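Local coordinates for endonuclease 8-like L720 (Acanthamoeba polyphaga mimivirus, PDB 4MB7), which is an endonuclease VIII-like protein of the formamidopyrimidine-DNA glycosylase (Fpg/Nei) family, with an H2TH domain and a zinc-binding site, at residues Q185-P196 against M264-L273; F151-H162 against F170-P178. One frame throughout, in Å; residues are numbered along the deposited sequence.

Contact 1. Residues Q185-P196 against M264-L273. With ZN (zinc ion), chain B.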
loop_
_atom_site.group_PDB
_atom_site.type_symbol
_atom_site.label_atom_id
_atom_site.label_comp_id
_atom_site.label_asym_id
_atom_site.label_seq_id
_atom_site.Cartn_x
_atom_site.Cartn_y
_atom_site.Cartn_z
ATOM N N GLN A 185 -9.954 -2.376 -6.462
ATOM C CA GLN A 185 -11.175 -1.588 -6.587
ATOM C C GLN A 185 -12.110 -2.109 -7.681
ATOM O O GLN A 185 -13.321 -2.170 -7.481
ATOM C CB GLN A 185 -10.856 -0.098 -6.779
ATOM C CG GLN A 185 -10.097 0.246 -8.052
ATOM C CD GLN A 185 -11.022 0.619 -9.197
ATOM O OE1 GLN A 185 -12.229 0.769 -9.010
ATOM N NE2 GLN A 185 -10.459 0.774 -10.389
ATOM N N GLN A 186 -11.554 -2.506 -8.822
ATOM C CA GLN A 186 -12.388 -2.961 -9.933
ATOM C C GLN A 186 -12.830 -4.418 -9.783
ATOM O O GLN A 186 -13.914 -4.790 -10.235
ATOM C CB GLN A 186 -11.705 -2.719 -11.283
ATOM C CG GLN A 186 -10.392 -3.448 -11.491
ATOM C CD GLN A 186 -9.627 -2.914 -12.690
ATOM O OE1 GLN A 186 -9.705 -3.464 -13.787
ATOM N NE2 GLN A 186 -8.887 -1.831 -12.484
ATOM N N GLU A 187 -11.997 -5.236 -9.146
ATOM C CA GLU A 187 -12.375 -6.613 -8.848
ATOM C C GLU A 187 -13.523 -6.641 -7.842
ATOM O O GLU A 187 -14.449 -7.445 -7.961
ATOM C CB GLU A 187 -11.183 -7.403 -8.306
ATOM C CG GLU A 187 -10.169 -7.812 -9.363
ATOM C CD GLU A 187 -10.703 -8.875 -10.305
ATOM O OE1 GLU A 187 -11.510 -9.718 -9.860
ATOM O OE2 GLU A 187 -10.315 -8.865 -11.491
ATOM N N ALA A 188 -13.459 -5.755 -6.854
ATOM C CA ALA A 188 -14.500 -5.671 -5.836
ATOM C C ALA A 188 -15.802 -5.149 -6.433
ATOM O O ALA A 188 -16.884 -5.640 -6.110
ATOM C CB ALA A 188 -14.053 -4.783 -4.693
ATOM N N LEU A 189 -15.689 -4.153 -7.304
ATOM C CA LEU A 189 -16.861 -3.559 -7.936
ATOM C C LEU A 189 -17.603 -4.562 -8.813
ATOM O O LEU A 189 -18.834 -4.559 -8.860
ATOM C CB LEU A 189 -16.477 -2.313 -8.735
ATOM C CG LEU A 189 -16.245 -1.056 -7.892
ATOM C CD1 LEU A 189 -15.707 0.082 -8.744
ATOM C CD2 LEU A 189 -17.526 -0.639 -7.183
ATOM N N TYR A 190 -16.860 -5.427 -9.499
ATOM C CA TYR A 190 -17.491 -6.475 -10.291
ATOM C C TYR A 190 -18.138 -7.525 -9.396
ATOM O O TYR A 190 -19.225 -8.017 -9.687
ATOM C CB TYR A 190 -16.499 -7.154 -11.236
ATOM C CG TYR A 190 -17.127 -8.331 -11.944
ATOM C CD1 TYR A 190 -18.021 -8.135 -12.988
ATOM C CD2 TYR A 190 -16.855 -9.636 -11.549
ATOM C CE1 TYR A 190 -18.616 -9.200 -13.629
ATOM C CE2 TYR A 190 -17.448 -10.712 -12.188
ATOM C CZ TYR A 190 -18.328 -10.485 -13.227
ATOM O OH TYR A 190 -18.925 -11.542 -13.874
ATOM N N ASP A 191 -17.451 -7.864 -8.311
ATOM C CA ASP A 191 -17.934 -8.863 -7.363
ATOM C C ASP A 191 -19.267 -8.434 -6.746
ATOM O O ASP A 191 -20.095 -9.273 -6.387
ATOM C CB ASP A 191 -16.888 -9.082 -6.267
ATOM C CG ASP A 191 -17.131 -10.346 -5.465
ATOM O OD1 ASP A 191 -17.754 -11.286 -5.999
ATOM O OD2 ASP A 191 -16.682 -10.402 -4.300
ATOM N N CYS A 192 -19.468 -7.125 -6.636
ATOM C CA CYS A 192 -20.673 -6.581 -6.023
ATOM C C CYS A 192 -21.646 -6.011 -7.052
ATOM O O CYS A 192 -22.640 -5.386 -6.685
ATOM C CB CYS A 192 -20.309 -5.502 -5.002
ATOM S SG CYS A 192 -19.211 -6.073 -3.686
ATOM N N LYS A 193 -21.348 -6.224 -8.332
ATOM C CA LYS A 193 -22.212 -5.782 -9.427
ATOM C C LYS A 193 -22.516 -4.287 -9.370
ATOM O O LYS A 193 -23.646 -3.863 -9.606
ATOM C CB LYS A 193 -23.512 -6.594 -9.448
ATOM C CG LYS A 193 -23.316 -8.053 -9.831
ATOM C CD LYS A 193 -24.542 -8.893 -9.502
ATOM C CE LYS A 193 -25.785 -8.367 -10.200
ATOM N NZ LYS A 193 -25.662 -8.386 -11.686
ATOM N N ILE A 194 -21.501 -3.493 -9.050
ATOM C CA ILE A 194 -21.660 -2.047 -8.960
ATOM C C ILE A 194 -20.904 -1.349 -10.085
ATOM O O ILE A 194 -19.725 -1.621 -10.315
ATOM C CB ILE A 194 -21.161 -1.511 -7.604
ATOM C CG1 ILE A 194 -21.960 -2.137 -6.459
ATOM C CG2 ILE A 194 -21.255 0.010 -7.557
ATOM C CD1 ILE A 194 -21.545 -1.647 -5.090
ATOM N N LEU A 195 -21.589 -0.453 -10.790
ATOM C CA LEU A 195 -20.969 0.307 -11.870
ATOM C C LEU A 195 -19.956 1.294 -11.297
ATOM O O LEU A 195 -20.279 2.055 -10.386
ATOM C CB LEU A 195 -22.034 1.055 -12.674
ATOM C CG LEU A 195 -21.591 1.660 -14.009
ATOM C CD1 LEU A 195 -21.255 0.562 -15.007
ATOM C CD2 LEU A 195 -22.660 2.588 -14.564
ATOM N N PRO A 196 -18.721 1.276 -11.824
ATOM C CA PRO A 196 -17.651 2.159 -11.342
ATOM C C PRO A 196 -18.006 3.638 -11.464
ATOM O O PRO A 196 -17.493 4.456 -10.701
ATOM C CB PRO A 196 -16.480 1.822 -12.269
ATOM C CG PRO A 196 -16.742 0.429 -12.706
ATOM C CD PRO A 196 -18.233 0.332 -12.843
ATOM N N MET A 264 -7.314 3.187 -15.147
ATOM C CA MET A 264 -7.894 2.392 -16.199
ATOM C C MET A 264 -8.701 1.286 -15.544
ATOM O O MET A 264 -8.141 0.451 -14.842
ATOM C CB MET A 264 -6.772 1.797 -17.043
ATOM C CG MET A 264 -7.218 0.889 -18.173
ATOM S SD MET A 264 -7.869 1.782 -19.599
ATOM C CE MET A 264 -6.736 3.160 -19.740
ATOM N N THR A 265 -10.006 1.265 -15.796
ATOM C CA THR A 265 -10.885 0.304 -15.136
ATOM C C THR A 265 -11.660 -0.540 -16.142
ATOM O O THR A 265 -12.242 -0.013 -17.090
ATOM C CB THR A 265 -11.896 1.022 -14.221
ATOM O OG1 THR A 265 -11.198 1.868 -13.299
ATOM C CG2 THR A 265 -12.739 0.019 -13.448
ATOM N N THR A 266 -11.660 -1.853 -15.932
ATOM C CA THR A 266 -12.469 -2.760 -16.734
ATOM C C THR A 266 -13.733 -3.133 -15.969
ATOM O O THR A 266 -13.664 -3.560 -14.817
ATOM C CB THR A 266 -11.705 -4.049 -17.081
ATOM O OG1 THR A 266 -10.580 -3.734 -17.911
ATOM C CG2 THR A 266 -12.610 -5.023 -17.818
ATOM N N TRP A 267 -14.887 -2.962 -16.606
ATOM C CA TRP A 267 -16.152 -3.333 -15.983
ATOM C C TRP A 267 -17.122 -3.920 -16.998
ATOM O O TRP A 267 -17.035 -3.639 -18.192
ATOM C CB TRP A 267 -16.789 -2.131 -15.280
ATOM C CG TRP A 267 -17.420 -1.129 -16.206
ATOM C CD1 TRP A 267 -18.693 -1.157 -16.702
ATOM C CD2 TRP A 267 -16.815 0.060 -16.730
ATOM N NE1 TRP A 267 -18.912 -0.068 -17.507
ATOM C CE2 TRP A 267 -17.776 0.696 -17.541
ATOM C CE3 TRP A 267 -15.551 0.647 -16.596
ATOM C CZ2 TRP A 267 -17.516 1.889 -18.214
ATOM C CZ3 TRP A 267 -15.295 1.832 -17.265
ATOM C CH2 TRP A 267 -16.272 2.439 -18.064
ATOM N N CYS A 268 -18.047 -4.740 -16.511
ATOM C CA CYS A 268 -19.088 -5.303 -17.357
ATOM C C CYS A 268 -20.349 -4.451 -17.266
ATOM O O CYS A 268 -20.935 -4.319 -16.193
ATOM C CB CYS A 268 -19.392 -6.741 -16.945
ATOM S SG CYS A 268 -20.757 -7.483 -17.856
ATOM N N PRO A 269 -20.768 -3.865 -18.398
ATOM C CA PRO A 269 -21.934 -2.974 -18.440
ATOM C C PRO A 269 -23.234 -3.717 -18.153
ATOM O O PRO A 269 -24.226 -3.100 -17.766
ATOM C CB PRO A 269 -21.925 -2.460 -19.882
ATOM C CG PRO A 269 -21.229 -3.527 -20.654
ATOM C CD PRO A 269 -20.169 -4.053 -19.731
ATOM N N VAL A 270 -23.219 -5.031 -18.347
ATOM C CA VAL A 270 -24.386 -5.861 -18.075
ATOM C C VAL A 270 -24.444 -6.272 -16.605
ATOM O O VAL A 270 -25.418 -5.981 -15.911
ATOM C CB VAL A 270 -24.399 -7.121 -18.961
ATOM C CG1 VAL A 270 -25.587 -8.006 -18.613
ATOM C CG2 VAL A 270 -24.430 -6.731 -20.433
ATOM N N CYS A 271 -23.395 -6.941 -16.136
ATOM C CA CYS A 271 -23.343 -7.421 -14.756
ATOM C C CYS A 271 -23.358 -6.276 -13.751
ATOM O O CYS A 271 -24.044 -6.345 -12.730
ATOM C CB CYS A 271 -22.105 -8.289 -14.532
ATOM S SG CYS A 271 -22.102 -9.850 -15.432
ATOM N N GLN A 272 -22.600 -5.227 -14.046
ATOM C CA GLN A 272 -22.495 -4.084 -13.151
ATOM C C GLN A 272 -23.382 -2.940 -13.622
ATOM O O GLN A 272 -23.094 -2.287 -14.624
ATOM C CB GLN A 272 -21.040 -3.619 -13.053
ATOM C CG GLN A 272 -20.090 -4.693 -12.561
ATOM C CD GLN A 272 -18.636 -4.335 -12.797
ATOM O OE1 GLN A 272 -17.986 -4.898 -13.674
ATOM N NE2 GLN A 272 -18.119 -3.399 -12.011
ATOM N N LEU A 273 -24.473 -2.729 -12.905
ATOM C CA LEU A 273 -25.452 -1.722 -13.264
ATOM C C LEU A 273 -25.662 -0.757 -12.106
ATOM O O LEU A 273 -24.769 -0.577 -11.267
ATOM C CB LEU A 273 -26.771 -2.387 -13.670
ATOM C CG LEU A 273 -27.590 -3.200 -12.661
ATOM C CD1 LEU A 273 -26.805 -4.284 -11.952
ATOM C CD2 LEU A 273 -28.266 -2.293 -11.656
HETATM ZN ZN ZN B . -20.927 -9.703 -17.453
HETATM O O HOH W 1 -15.181 -3.405 -12.254
HETATM O O HOH W 2 -8.529 -3.876 -16.190
HETATM O O HOH W 3 -27.013 -8.188 -14.453
#

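Contact 2. Residues F151-H162 against F170-P178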
loop_
_atom_site.group_PDB
_atom_site.type_symbol
_atom_site.label_atom_id
_atom_site.label_comp_id
_atom_site.label_asym_id
_atom_site.label_seq_id
_atom_site.Cartn_x
_atom_site.Cartn_y
_atom_site.Cartn_z
ATOM N N PHE A 151 -13.056 1.461 11.697
ATOM C CA PHE A 151 -13.051 1.598 10.242
ATOM C C PHE A 151 -14.434 1.959 9.720
ATOM O O PHE A 151 -14.571 2.804 8.836
ATOM C CB PHE A 151 -12.563 0.310 9.573
ATOM C CG PHE A 151 -12.742 0.295 8.078
ATOM C CD1 PHE A 151 -11.830 0.931 7.250
ATOM C CD2 PHE A 151 -13.823 -0.356 7.500
ATOM C CE1 PHE A 151 -11.993 0.921 5.877
ATOM C CE2 PHE A 151 -13.992 -0.367 6.129
ATOM C CZ PHE A 151 -13.074 0.272 5.316
ATOM N N GLN A 152 -15.456 1.309 10.266
ATOM C CA GLN A 152 -16.829 1.543 9.831
ATOM C C GLN A 152 -17.287 2.961 10.152
ATOM O O GLN A 152 -17.917 3.616 9.325
ATOM C CB GLN A 152 -17.782 0.519 10.455
ATOM C CG GLN A 152 -17.614 -0.891 9.910
ATOM C CD GLN A 152 -17.974 -0.998 8.438
ATOM O OE1 GLN A 152 -18.716 -0.172 7.906
ATOM N NE2 GLN A 152 -17.446 -2.019 7.773
ATOM N N SER A 153 -16.965 3.428 11.355
ATOM C CA SER A 153 -17.307 4.785 11.766
ATOM C C SER A 153 -16.595 5.802 10.881
ATOM O O SER A 153 -17.186 6.790 10.448
ATOM C CB SER A 153 -16.921 5.013 13.228
ATOM O OG SER A 153 -17.511 4.039 14.071
ATOM N N HIS A 154 -15.318 5.544 10.618
ATOM C CA HIS A 154 -14.501 6.418 9.790
ATOM C C HIS A 154 -15.040 6.465 8.366
ATOM O O HIS A 154 -15.121 7.530 7.753
ATOM C CB HIS A 154 -13.050 5.928 9.792
ATOM C CG HIS A 154 -12.099 6.841 9.084
ATOM N ND1 HIS A 154 -11.309 6.422 8.035
ATOM C CD2 HIS A 154 -11.806 8.148 9.278
ATOM C CE1 HIS A 154 -10.571 7.433 7.612
ATOM N NE2 HIS A 154 -10.855 8.492 8.348
ATOM N N LEU A 155 -15.419 5.300 7.849
ATOM C CA LEU A 155 -15.950 5.189 6.496
ATOM C C LEU A 155 -17.250 5.970 6.315
ATOM O O LEU A 155 -17.481 6.568 5.263
ATOM C CB LEU A 155 -16.167 3.720 6.129
ATOM C CG LEU A 155 -16.751 3.462 4.739
ATOM C CD1 LEU A 155 -15.835 4.018 3.663
ATOM C CD2 LEU A 155 -16.998 1.980 4.523
ATOM N N LYS A 156 -18.093 5.966 7.344
ATOM C CA LYS A 156 -19.369 6.675 7.285
ATOM C C LYS A 156 -19.178 8.181 7.128
ATOM O O LYS A 156 -19.968 8.846 6.459
ATOM C CB LYS A 156 -20.224 6.366 8.516
ATOM C CG LYS A 156 -20.681 4.917 8.595
ATOM C CD LYS A 156 -21.568 4.672 9.803
ATOM C CE LYS A 156 -21.795 3.183 10.025
ATOM N NZ LYS A 156 -22.334 2.510 8.810
ATOM N N ASN A 157 -18.126 8.716 7.740
ATOM C CA ASN A 157 -17.796 10.126 7.572
ATOM C C ASN A 157 -17.357 10.437 6.145
ATOM O O ASN A 157 -17.753 11.453 5.573
ATOM C CB ASN A 157 -16.716 10.560 8.566
ATOM C CG ASN A 157 -17.243 10.684 9.982
ATOM O OD1 ASN A 157 -18.428 10.942 10.195
ATOM N ND2 ASN A 157 -16.363 10.504 10.960
ATOM N N GLY A 158 -16.545 9.552 5.573
ATOM C CA GLY A 158 -16.041 9.735 4.224
ATOM C C GLY A 158 -17.113 9.630 3.158
ATOM O O GLY A 158 -17.030 10.283 2.117
ATOM N N ILE A 159 -18.118 8.799 3.415
ATOM C CA ILE A 159 -19.243 8.647 2.498
ATOM C C ILE A 159 -20.032 9.952 2.405
ATOM O O ILE A 159 -20.479 10.347 1.328
ATOM C CB ILE A 159 -20.159 7.480 2.928
ATOM C CG1 ILE A 159 -19.424 6.147 2.768
ATOM C CG2 ILE A 159 -21.450 7.467 2.117
ATOM C CD1 ILE A 159 -20.202 4.946 3.267
ATOM N N ASN A 160 -20.180 10.629 3.540
ATOM C CA ASN A 160 -20.876 11.908 3.585
ATOM C C ASN A 160 -20.062 13.033 2.952
ATOM O O ASN A 160 -20.614 13.925 2.310
ATOM C CB ASN A 160 -21.238 12.270 5.027
ATOM N N ILE A 161 -18.746 12.983 3.136
ATOM C CA ILE A 161 -17.851 14.009 2.608
ATOM C C ILE A 161 -17.666 13.894 1.095
ATOM O O ILE A 161 -17.753 14.887 0.373
ATOM C CB ILE A 161 -16.471 13.962 3.305
ATOM C CG1 ILE A 161 -16.608 14.346 4.780
ATOM C CG2 ILE A 161 -15.483 14.883 2.610
ATOM C CD1 ILE A 161 -15.299 14.324 5.544
ATOM N N HIS A 162 -17.422 12.676 0.618
ATOM C CA HIS A 162 -17.163 12.445 -0.801
ATOM C C HIS A 162 -18.386 11.894 -1.529
ATOM O O HIS A 162 -18.262 11.057 -2.424
ATOM C CB HIS A 162 -15.984 11.487 -0.972
ATOM C CG HIS A 162 -14.702 11.996 -0.390
ATOM N ND1 HIS A 162 -13.721 12.590 -1.157
ATOM C CD2 HIS A 162 -14.240 12.004 0.882
ATOM C CE1 HIS A 162 -12.711 12.939 -0.381
ATOM N NE2 HIS A 162 -13.001 12.595 0.861
ATOM N N PHE A 170 -13.511 7.033 -4.867
ATOM C CA PHE A 170 -13.617 6.889 -3.420
ATOM C C PHE A 170 -12.885 5.649 -2.907
ATOM O O PHE A 170 -12.275 5.681 -1.839
ATOM C CB PHE A 170 -15.085 6.867 -2.987
ATOM C CG PHE A 170 -15.278 6.855 -1.499
ATOM C CD1 PHE A 170 -14.756 7.866 -0.711
ATOM C CD2 PHE A 170 -15.996 5.841 -0.889
ATOM C CE1 PHE A 170 -14.934 7.861 0.659
ATOM C CE2 PHE A 170 -16.180 5.831 0.481
ATOM C CZ PHE A 170 -15.650 6.842 1.256
ATOM N N LEU A 171 -12.939 4.563 -3.673
ATOM C CA LEU A 171 -12.273 3.322 -3.284
ATOM C C LEU A 171 -10.755 3.453 -3.342
ATOM O O LEU A 171 -10.032 2.662 -2.736
ATOM C CB LEU A 171 -12.723 2.157 -4.168
ATOM C CG LEU A 171 -14.161 1.664 -3.987
ATOM C CD1 LEU A 171 -14.416 0.465 -4.881
ATOM C CD2 LEU A 171 -14.437 1.325 -2.530
ATOM N N LEU A 172 -10.280 4.454 -4.076
ATOM C CA LEU A 172 -8.849 4.695 -4.217
ATOM C C LEU A 172 -8.359 5.787 -3.269
ATOM O O LEU A 172 -7.175 6.125 -3.260
ATOM C CB LEU A 172 -8.515 5.057 -5.662
ATOM C CG LEU A 172 -8.653 3.924 -6.679
ATOM C CD1 LEU A 172 -8.606 4.464 -8.098
ATOM C CD2 LEU A 172 -7.559 2.890 -6.460
ATOM N N ASP A 173 -9.274 6.335 -2.475
ATOM C CA ASP A 173 -8.923 7.343 -1.481
ATOM C C ASP A 173 -8.111 6.692 -0.367
ATOM O O ASP A 173 -8.610 5.823 0.350
ATOM C CB ASP A 173 -10.188 7.993 -0.913
ATOM C CG ASP A 173 -9.899 9.266 -0.134
ATOM O OD1 ASP A 173 -10.567 10.288 -0.400
ATOM O OD2 ASP A 173 -9.017 9.249 0.749
ATOM N N GLN A 174 -6.861 7.122 -0.217
ATOM C CA GLN A 174 -5.937 6.481 0.717
ATOM C C GLN A 174 -6.142 6.900 2.167
ATOM O O GLN A 174 -5.485 6.379 3.069
ATOM C CB GLN A 174 -4.486 6.718 0.286
ATOM C CG GLN A 174 -4.140 6.046 -1.027
ATOM C CD GLN A 174 -4.419 4.553 -0.997
ATOM O OE1 GLN A 174 -3.855 3.822 -0.184
ATOM N NE2 GLN A 174 -5.303 4.097 -1.879
ATOM N N GLU A 175 -7.052 7.839 2.392
ATOM C CA GLU A 175 -7.414 8.209 3.751
ATOM C C GLU A 175 -8.430 7.213 4.308
ATOM O O GLU A 175 -8.423 6.905 5.499
ATOM C CB GLU A 175 -7.985 9.627 3.793
ATOM C CG GLU A 175 -8.448 10.064 5.172
ATOM C CD GLU A 175 -8.881 11.514 5.213
ATOM O OE1 GLU A 175 -8.666 12.228 4.210
ATOM O OE2 GLU A 175 -9.435 11.942 6.248
ATOM N N TYR A 176 -9.285 6.697 3.431
ATOM C CA TYR A 176 -10.378 5.820 3.851
ATOM C C TYR A 176 -10.162 4.352 3.490
ATOM O O TYR A 176 -10.637 3.458 4.190
ATOM C CB TYR A 176 -11.709 6.332 3.294
ATOM C CG TYR A 176 -12.080 7.686 3.847
ATOM C CD1 TYR A 176 -12.659 7.804 5.103
ATOM C CD2 TYR A 176 -11.833 8.848 3.128
ATOM C CE1 TYR A 176 -12.987 9.036 5.625
ATOM C CE2 TYR A 176 -12.162 10.087 3.640
ATOM C CZ TYR A 176 -12.740 10.175 4.890
ATOM O OH TYR A 176 -13.072 11.404 5.410
ATOM N N PHE A 177 -9.442 4.106 2.400
ATOM C CA PHE A 177 -9.088 2.745 2.010
ATOM C C PHE A 177 -7.583 2.605 1.782
ATOM O O PHE A 177 -7.153 2.280 0.673
ATOM C CB PHE A 177 -9.841 2.335 0.742
ATOM C CG PHE A 177 -11.333 2.280 0.911
ATOM C CD1 PHE A 177 -12.116 3.395 0.660
ATOM C CD2 PHE A 177 -11.954 1.108 1.317
ATOM C CE1 PHE A 177 -13.489 3.346 0.814
ATOM C CE2 PHE A 177 -13.330 1.052 1.472
ATOM C CZ PHE A 177 -14.096 2.172 1.218
ATOM N N PRO A 178 -6.775 2.843 2.830
ATOM C CA PRO A 178 -5.323 2.765 2.648
ATOM C C PRO A 178 -4.880 1.355 2.262
ATOM O O PRO A 178 -5.168 0.400 2.981
ATOM C CB PRO A 178 -4.774 3.145 4.027
ATOM C CG PRO A 178 -5.867 2.800 4.978
ATOM C CD PRO A 178 -7.144 3.068 4.241
HETATM O O HOH W 4 -12.389 4.026 6.652
HETATM O O HOH W 5 -8.596 10.295 8.403
#

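Contact 1. Residues Q185-P196 against M264-L273
Helix 185-191 runs beside strand 264-267 in the same sense, axes 8.4 Å apart at 21°, with Gln186 against Thr265 and Lys193 against Gln272. Gln272 joins the turn ending the helix to the zinc loop, NE2 across and OE1 back to its own loop. Its NE2 bonds to Ile194 O (2.9 Å) in the amide's own plane but above that carbonyl's plane, and to a water shared by Gln186 O and Thr266 O. Its OE1 accepts from Cys268 N at 2.8 Å and also sits at the edge of the Tyr190 ring, 3.3 Å from CD1, with amide and ring planes 79° apart. With CG anti to the backbone N (chi1 174°), that ring reaches Cys271, whose CB lies 3.7 Å from Tyr190 CE1. Lys193, the positive-phi residue of a Schellman motif, curls its chain back so that NZ meets a lone pair of Cys271 O at 2.8 Å. Farther on, Leu195 N bonds to Leu273 O, and Pro196 CD rests over one face of the Trp267 five-membered ring, 4.2 Å from its centroid. At the other end Gln185 NE2 reaches Thr265 OG1 and Asn182. Gln186 NE2 bonds chiefly to Asn182 O and weakly to Met264 O, while OE1 takes a weak bond from Thr266 N and a water shared with Thr266 OG1. Cys268 and Cys271 bind the zinc with Cys247 and His251. Cys271 N bonds to Cys268 SG (3.2 Å) and, with Gln272 OE1, probably helps hold this zinc ligand.

Contact 2. Residues F151-H162 against F170-P178
A chi1 of -174° carries the His154 imidazole alongside Tyr176, whose own CG lies beside its backbone N (chi1 -64°), and the rings form an offset stack, centroids 4.5 Å apart and planes at 25°. Tyr176 CD1 lies over the imidazole face, 3.3 Å from His154 CE1, while Glu175 O approaches the imidazole edge. One water joins His154 ND1 to Tyr176 O, and another joins NE2 to Glu175 OE2, so both ring nitrogens have a polar partner. Gly158, with only its CA there, lies over the phenol face, 3.7 Å from the Tyr176 centroid, in a close CH-pi contact. On the inner side Leu155 CD1 touches Phe177 CZ (3.5 Å) and Phe170 CE2, and the edge of Phe151 is turned toward the face of Phe177. His162 meets Phe170 and Tyr176 obliquely, forming an aromatic cluster with them and His154; Asp173 OD1 lies over its ring face, 3.4 Å from CE1. Asp173 OD2 accepts from Glu175 N in an Asx turn that shapes the loop carrying Tyr176. Aromatic packing therefore joins helix 148-161 to the turn after helix 167-171 within the H2TH domain, with waters satisfying the His154 nitrogens.

Contacts 1 and 2 follow one another along the chain, their centres about 19 Å apart, and meet where helix 167-171 packs on helix 182-191: Leu189 CG is 3.8 Å from Leu171 CD1. Contact 2 joins neighbouring parts of the H2TH domain, only eight residues apart at their closest ends, and is partly buried. Contact 1 spans 67 intervening residues to bring the C-terminal zinc hairpin onto that domain; it is largely buried, though Lys193 and Leu273 lie at the surface. Direct hydrogen bonds and the metal distinguish contact 1, whereas aromatic packing dominates contact 2. Helix 205-230 touches the first segment of each, giving both a common backing.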